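Local atomic coordinates of SIS domain protein (Listeria monocytogenes str. 4b F2365, PDB entry 3FXA), a protein that is a putative sugar-phosphate isomerase whose SIS domain probably binds phosphorylated sugars. Residues 123-128 and 141-146; 31-36 and 137-142. All blocks are in the same frame, centred on the assembly; numbering follows the deposited sequence.

Interaction 1 of 2, residues 123-128 and 141-146; sequences IGVTEN and FPVSVS
F141 N donates to G124 O across 2.9 Å, a bond that continues the pairing of strand 121-126 with strand 139-142, outermost of the sheet within this chain. Two residues on, V143 N reaches T126 O in a longer bond of 3.3 Å. In between, the CA-H of V125 points at F141 O. These are parallel neighbours in a beta-alpha-beta unit, with helix 132-136 as the crossover.

V125 is the side chain to follow. From CB, CG2 heads back along the strand to F141 CB, 4.2 Å away. CG1, set anti to the backbone N (chi1 -179°), runs the other way into V143 CG1 at 3.5 Å, tighter than usual for two methyls, and meets the F141 ring obliquely. F167 of helix 157-177 touches V125 and stacks on the F141 ring.

Further on, E127 CB lies against S144 CB at 3.7 Å, and the chain then extends to a carboxylate whose OE1 accepts from a water at 2.7 Å. The same water takes the V145 N-H, and OE1 also forms a salt bridge with K101. Beyond V143 the contact thus passes from apolar packing to charge and water, and the E127 side chain is tethered at its tip, held by K101 and linked through the water to the backbone of V145.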
loop_
_atom_site.group_PDB
_atom_site.type_symbol
_atom_site.label_atom_id
_atom_site.label_comp_id
_atom_site.label_asym_id
_atom_site.label_seq_id
_atom_site.Cartn_x
_atom_site.Cartn_y
_atom_site.Cartn_z
ATOM N N ILE A 123 10.383 -19.533 4.286
ATOM C CA ILE A 123 9.340 -20.162 5.121
ATOM C C ILE A 123 8.138 -20.246 4.186
ATOM O O ILE A 123 7.727 -19.228 3.649
ATOM C CB ILE A 123 9.001 -19.352 6.388
ATOM C CG1 ILE A 123 10.219 -19.260 7.311
ATOM C CG2 ILE A 123 7.833 -20.005 7.160
ATOM C CD1 ILE A 123 9.997 -18.569 8.628
ATOM N N GLY A 124 7.632 -21.455 3.926
ATOM C CA GLY A 124 6.487 -21.637 3.039
ATOM C C GLY A 124 5.241 -21.929 3.853
ATOM O O GLY A 124 5.162 -22.993 4.482
ATOM N N VAL A 125 4.277 -21.012 3.817
ATOM C CA VAL A 125 3.034 -21.114 4.600
ATOM C C VAL A 125 1.908 -21.582 3.674
ATOM O O VAL A 125 1.346 -20.795 2.910
ATOM C CB VAL A 125 2.684 -19.780 5.281
ATOM C CG1 VAL A 125 1.419 -19.938 6.105
ATOM C CG2 VAL A 125 3.854 -19.281 6.137
ATOM N N THR A 126 1.558 -22.861 3.777
ATOM C CA THR A 126 0.602 -23.477 2.871
ATOM C C THR A 126 -0.070 -24.706 3.485
ATOM O O THR A 126 0.439 -25.259 4.464
ATOM C CB THR A 126 1.320 -23.854 1.528
ATOM O OG1 THR A 126 0.379 -24.427 0.612
ATOM C CG2 THR A 126 2.509 -24.803 1.719
ATOM N N GLU A 127 -1.207 -25.107 2.922
ATOM C CA GLU A 127 -1.895 -26.340 3.377
ATOM C C GLU A 127 -1.315 -27.587 2.715
ATOM O O GLU A 127 -1.404 -28.687 3.278
ATOM C CB GLU A 127 -3.425 -26.287 3.108
ATOM C CG GLU A 127 -3.895 -26.598 1.668
ATOM C CD GLU A 127 -5.378 -26.345 1.411
ATOM O OE1 GLU A 127 -6.164 -26.042 2.347
ATOM O OE2 GLU A 127 -5.771 -26.482 0.243
ATOM N N ASN A 128 -0.714 -27.392 1.537
ATOM C CA ASN A 128 -0.310 -28.468 0.632
ATOM C C ASN A 128 1.157 -28.912 0.758
ATOM O O ASN A 128 2.054 -28.210 0.251
ATOM C CB ASN A 128 -0.670 -28.013 -0.804
ATOM C CG ASN A 128 -0.480 -29.087 -1.860
ATOM O OD1 ASN A 128 -0.270 -30.265 -1.564
ATOM N ND2 ASN A 128 -0.566 -28.669 -3.129
ATOM N N PHE A 141 5.830 -24.603 6.757
ATOM C CA PHE A 141 4.989 -24.189 7.877
ATOM C C PHE A 141 3.548 -24.555 7.503
ATOM O O PHE A 141 2.819 -23.730 6.926
ATOM C CB PHE A 141 5.183 -22.697 8.147
ATOM C CG PHE A 141 4.578 -22.206 9.458
ATOM C CD1 PHE A 141 3.184 -22.040 9.615
ATOM C CD2 PHE A 141 5.405 -21.820 10.512
ATOM C CE1 PHE A 141 2.628 -21.556 10.819
ATOM C CE2 PHE A 141 4.865 -21.330 11.733
ATOM C CZ PHE A 141 3.477 -21.189 11.890
ATOM N N PRO A 142 3.130 -25.798 7.815
ATOM C CA PRO A 142 1.764 -26.211 7.482
ATOM C C PRO A 142 0.686 -25.486 8.286
ATOM O O PRO A 142 0.850 -25.250 9.476
ATOM C CB PRO A 142 1.743 -27.709 7.822
ATOM C CG PRO A 142 2.885 -27.885 8.773
ATOM C CD PRO A 142 3.918 -26.929 8.353
ATOM N N VAL A 143 -0.392 -25.120 7.612
ATOM C CA VAL A 143 -1.578 -24.500 8.227
ATOM C C VAL A 143 -2.738 -24.848 7.296
ATOM O O VAL A 143 -2.588 -24.753 6.069
ATOM C CB VAL A 143 -1.446 -22.965 8.394
ATOM C CG1 VAL A 143 -0.911 -22.315 7.126
ATOM C CG2 VAL A 143 -2.817 -22.295 8.875
ATOM N N SER A 144 -3.864 -25.290 7.852
ATOM C CA SER A 144 -5.012 -25.667 7.040
ATOM C C SER A 144 -6.278 -25.578 7.865
ATOM O O SER A 144 -6.202 -25.458 9.093
ATOM C CB SER A 144 -4.832 -27.084 6.444
ATOM O OG SER A 144 -4.913 -28.100 7.443
ATOM N N VAL A 145 -7.406 -25.588 7.162
ATOM C CA VAL A 145 -8.754 -25.562 7.744
ATOM C C VAL A 145 -9.596 -26.625 7.037
ATOM O O VAL A 145 -9.432 -26.856 5.827
ATOM C CB VAL A 145 -9.383 -24.163 7.636
ATOM C CG1 VAL A 145 -8.507 -23.142 8.384
ATOM C CG2 VAL A 145 -9.555 -23.725 6.184
ATOM N N SER A 146 -10.457 -27.285 7.808
ATOM C CA SER A 146 -11.325 -28.362 7.316
ATOM C C SER A 146 -12.720 -27.909 6.869
ATOM O O SER A 146 -13.408 -28.659 6.170
ATOM C CB SER A 146 -11.488 -29.413 8.417
ATOM O OG SER A 146 -12.048 -28.842 9.589
HETATM O O HOH W 1 -6.979 -24.634 4.495
#

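Interaction 2 of 2, residues 31-36 and 137-142; sequences EEALVK and ADIFFP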
loop_
_atom_site.group_PDB
_atom_site.type_symbol
_atom_site.label_atom_id
_atom_site.label_comp_id
_atom_site.label_asym_id
_atom_site.label_seq_id
_atom_site.Cartn_x
_atom_site.Cartn_y
_atom_site.Cartn_z
ATOM N N GLU A 31 4.660 -28.857 15.175
ATOM C CA GLU A 31 5.423 -28.398 16.344
ATOM C C GLU A 31 6.881 -28.029 16.018
ATOM O O GLU A 31 7.369 -26.996 16.475
ATOM C CB GLU A 31 5.368 -29.423 17.484
ATOM C CG GLU A 31 3.986 -29.480 18.079
ATOM C CD GLU A 31 3.868 -30.395 19.288
ATOM O OE1 GLU A 31 4.812 -31.165 19.556
ATOM O OE2 GLU A 31 2.804 -30.326 19.960
ATOM N N GLU A 32 7.546 -28.871 15.224
ATOM C CA GLU A 32 8.919 -28.601 14.783
ATOM C C GLU A 32 8.971 -27.248 14.060
ATOM O O GLU A 32 9.795 -26.378 14.402
ATOM C CB GLU A 32 9.475 -29.758 13.924
ATOM C CG GLU A 32 9.917 -30.960 14.776
ATOM C CD GLU A 32 10.542 -32.080 13.953
ATOM O OE1 GLU A 32 9.941 -32.485 12.933
ATOM O OE2 GLU A 32 11.626 -32.570 14.342
ATOM N N ALA A 33 8.065 -27.029 13.109
ATOM C CA ALA A 33 8.044 -25.742 12.359
ATOM C C ALA A 33 7.770 -24.529 13.241
ATOM O O ALA A 33 8.376 -23.492 13.071
ATOM C CB ALA A 33 7.057 -25.793 11.202
ATOM N N LEU A 34 6.842 -24.661 14.195
ATOM C CA LEU A 34 6.515 -23.576 15.137
ATOM C C LEU A 34 7.748 -23.130 15.931
ATOM O O LEU A 34 8.084 -21.930 16.007
ATOM C CB LEU A 34 5.388 -24.028 16.087
ATOM C CG LEU A 34 4.007 -24.183 15.433
ATOM C CD1 LEU A 34 3.045 -25.079 16.233
ATOM C CD2 LEU A 34 3.347 -22.816 15.211
ATOM N N VAL A 35 8.458 -24.103 16.484
ATOM C CA VAL A 35 9.653 -23.814 17.279
ATOM C C VAL A 35 10.791 -23.245 16.421
ATOM O O VAL A 35 11.393 -22.219 16.790
ATOM C CB VAL A 35 10.106 -25.060 18.063
ATOM C CG1 VAL A 35 11.474 -24.807 18.717
ATOM C CG2 VAL A 35 9.006 -25.427 19.097
ATOM N N LYS A 36 11.034 -23.882 15.269
ATOM C CA LYS A 36 12.092 -23.445 14.344
ATOM C C LYS A 36 11.824 -22.025 13.860
ATOM O O LYS A 36 12.749 -21.200 13.801
ATOM C CB LYS A 36 12.274 -24.389 13.149
ATOM C CG LYS A 36 13.020 -25.689 13.415
ATOM C CD LYS A 36 13.559 -26.232 12.073
ATOM C CE LYS A 36 14.285 -27.562 12.205
ATOM N NZ LYS A 36 14.957 -27.937 10.920
ATOM N N ALA A 137 10.755 -24.717 0.496
ATOM C CA ALA A 137 11.001 -23.976 1.724
ATOM C C ALA A 137 12.092 -24.581 2.579
ATOM O O ALA A 137 12.261 -25.794 2.604
ATOM C CB ALA A 137 9.716 -23.872 2.553
ATOM N N ASP A 138 12.804 -23.719 3.297
ATOM C CA ASP A 138 13.754 -24.152 4.337
ATOM C C ASP A 138 12.953 -24.570 5.578
ATOM O O ASP A 138 13.376 -25.461 6.315
ATOM C CB ASP A 138 14.729 -23.039 4.664
ATOM C CG ASP A 138 15.576 -22.666 3.478
ATOM O OD1 ASP A 138 16.200 -23.584 2.885
ATOM O OD2 ASP A 138 15.603 -21.480 3.110
ATOM N N ILE A 139 11.840 -23.878 5.815
ATOM C CA ILE A 139 10.866 -24.261 6.849
ATOM C C ILE A 139 9.497 -24.334 6.166
ATOM O O ILE A 139 8.944 -23.291 5.768
ATOM C CB ILE A 139 10.797 -23.272 8.032
ATOM C CG1 ILE A 139 12.143 -23.146 8.740
ATOM C CG2 ILE A 139 9.762 -23.724 9.057
ATOM C CD1 ILE A 139 12.212 -21.958 9.684
ATOM N N PHE A 140 8.974 -25.544 5.985
ATOM C CA PHE A 140 7.592 -25.761 5.534
ATOM C C PHE A 140 6.756 -25.565 6.823
ATOM O O PHE A 140 6.999 -26.245 7.844
ATOM C CB PHE A 140 7.402 -27.165 4.929
ATOM C CG PHE A 140 5.966 -27.613 4.803
ATOM C CD1 PHE A 140 4.975 -26.786 4.288
ATOM C CD2 PHE A 140 5.612 -28.921 5.184
ATOM C CE1 PHE A 140 3.651 -27.230 4.163
ATOM C CE2 PHE A 140 4.301 -29.378 5.047
ATOM C CZ PHE A 140 3.320 -28.534 4.551
ATOM N N PHE A 141 5.830 -24.603 6.757
ATOM C CA PHE A 141 4.989 -24.189 7.877
ATOM C C PHE A 141 3.548 -24.555 7.503
ATOM O O PHE A 141 2.819 -23.730 6.926
ATOM C CB PHE A 141 5.183 -22.697 8.147
ATOM C CG PHE A 141 4.578 -22.206 9.458
ATOM C CD1 PHE A 141 3.184 -22.040 9.615
ATOM C CD2 PHE A 141 5.405 -21.820 10.512
ATOM C CE1 PHE A 141 2.628 -21.556 10.819
ATOM C CE2 PHE A 141 4.865 -21.330 11.733
ATOM C CZ PHE A 141 3.477 -21.189 11.890
ATOM N N PRO A 142 3.130 -25.798 7.815
ATOM C CA PRO A 142 1.764 -26.211 7.482
ATOM C C PRO A 142 0.686 -25.486 8.286
ATOM O O PRO A 142 0.850 -25.250 9.476
ATOM C CB PRO A 142 1.743 -27.709 7.822
ATOM C CG PRO A 142 2.885 -27.885 8.773
ATOM C CD PRO A 142 3.918 -26.929 8.353
#
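The methyl of A33 sits at the middle of this contact. Its CB is 3.4 Å from F140 O and 4.0 Å from I139 CG2, and at slightly longer range it meets F141 CD2 and P142 CD, so one small side chain touches four consecutive residues of the strand. One turn of helix further on, K36 lays its CB against I139 CD1 at 4.2 Å. On the other flank L34 starts out pointing away from the strand, yet its end swings back: CD2 comes within 3.7 Å of F141 CZ, the two side chains crossing at about a right angle. The methyl approaches the ring obliquely, near CZ and CE2. F141 reaches this far because its CG is anti to the backbone N (chi1 -168°), which carries the ring off the strand toward the helix.

No hydrogen bond crosses between the segments; this is helix-on-sheet packing, as in other alpha/beta sandwiches of the SIS type. Helix 31-43 lies over strand 139-142, the outermost of the parallel sheet within this chain; the axes of 31-36 and 139-142 pass 7.9 Å apart, their directions 118° apart.

The second shell fixes both partners. T37, whose OG1 hydrogen-bonds to A33 O, touches I139 and F141 from the same helix, while S30 OG takes the A33 N-H just ahead of it. On the strand side, I139 pairs through its backbone with L122 and G124, and its side chain also packs on I123. P142 CD rests 3.9 Å above the F140 ring, over its centre. Beyond the helix lies the second subunit, where W15 of that chain packs on L34 and I7 of that chain on V35.

Strand 139-142 serves both contacts, and F141 and P142 belong to each. Interaction 1 works within the sheet, tying that strand to 121-126 by backbone hydrogen bonds, and is largely buried until it reaches the charged end near E127, where a water bridges to V145. Interaction 2 works between layers: helix 31-43 meets the strand by van der Waals packing, with no hydrogen bond across it, partly buried, with exposed K36 at its margin and another subunit behind the helix. The two join directly, since G124 N probably hydrogen-bonds to I139 O and T126 CG2 packs on the F140 ring. F141 bonds to the neighbouring strand through its backbone in 123-128/141-146 and presents its ring to the helix in 31-36/137-142.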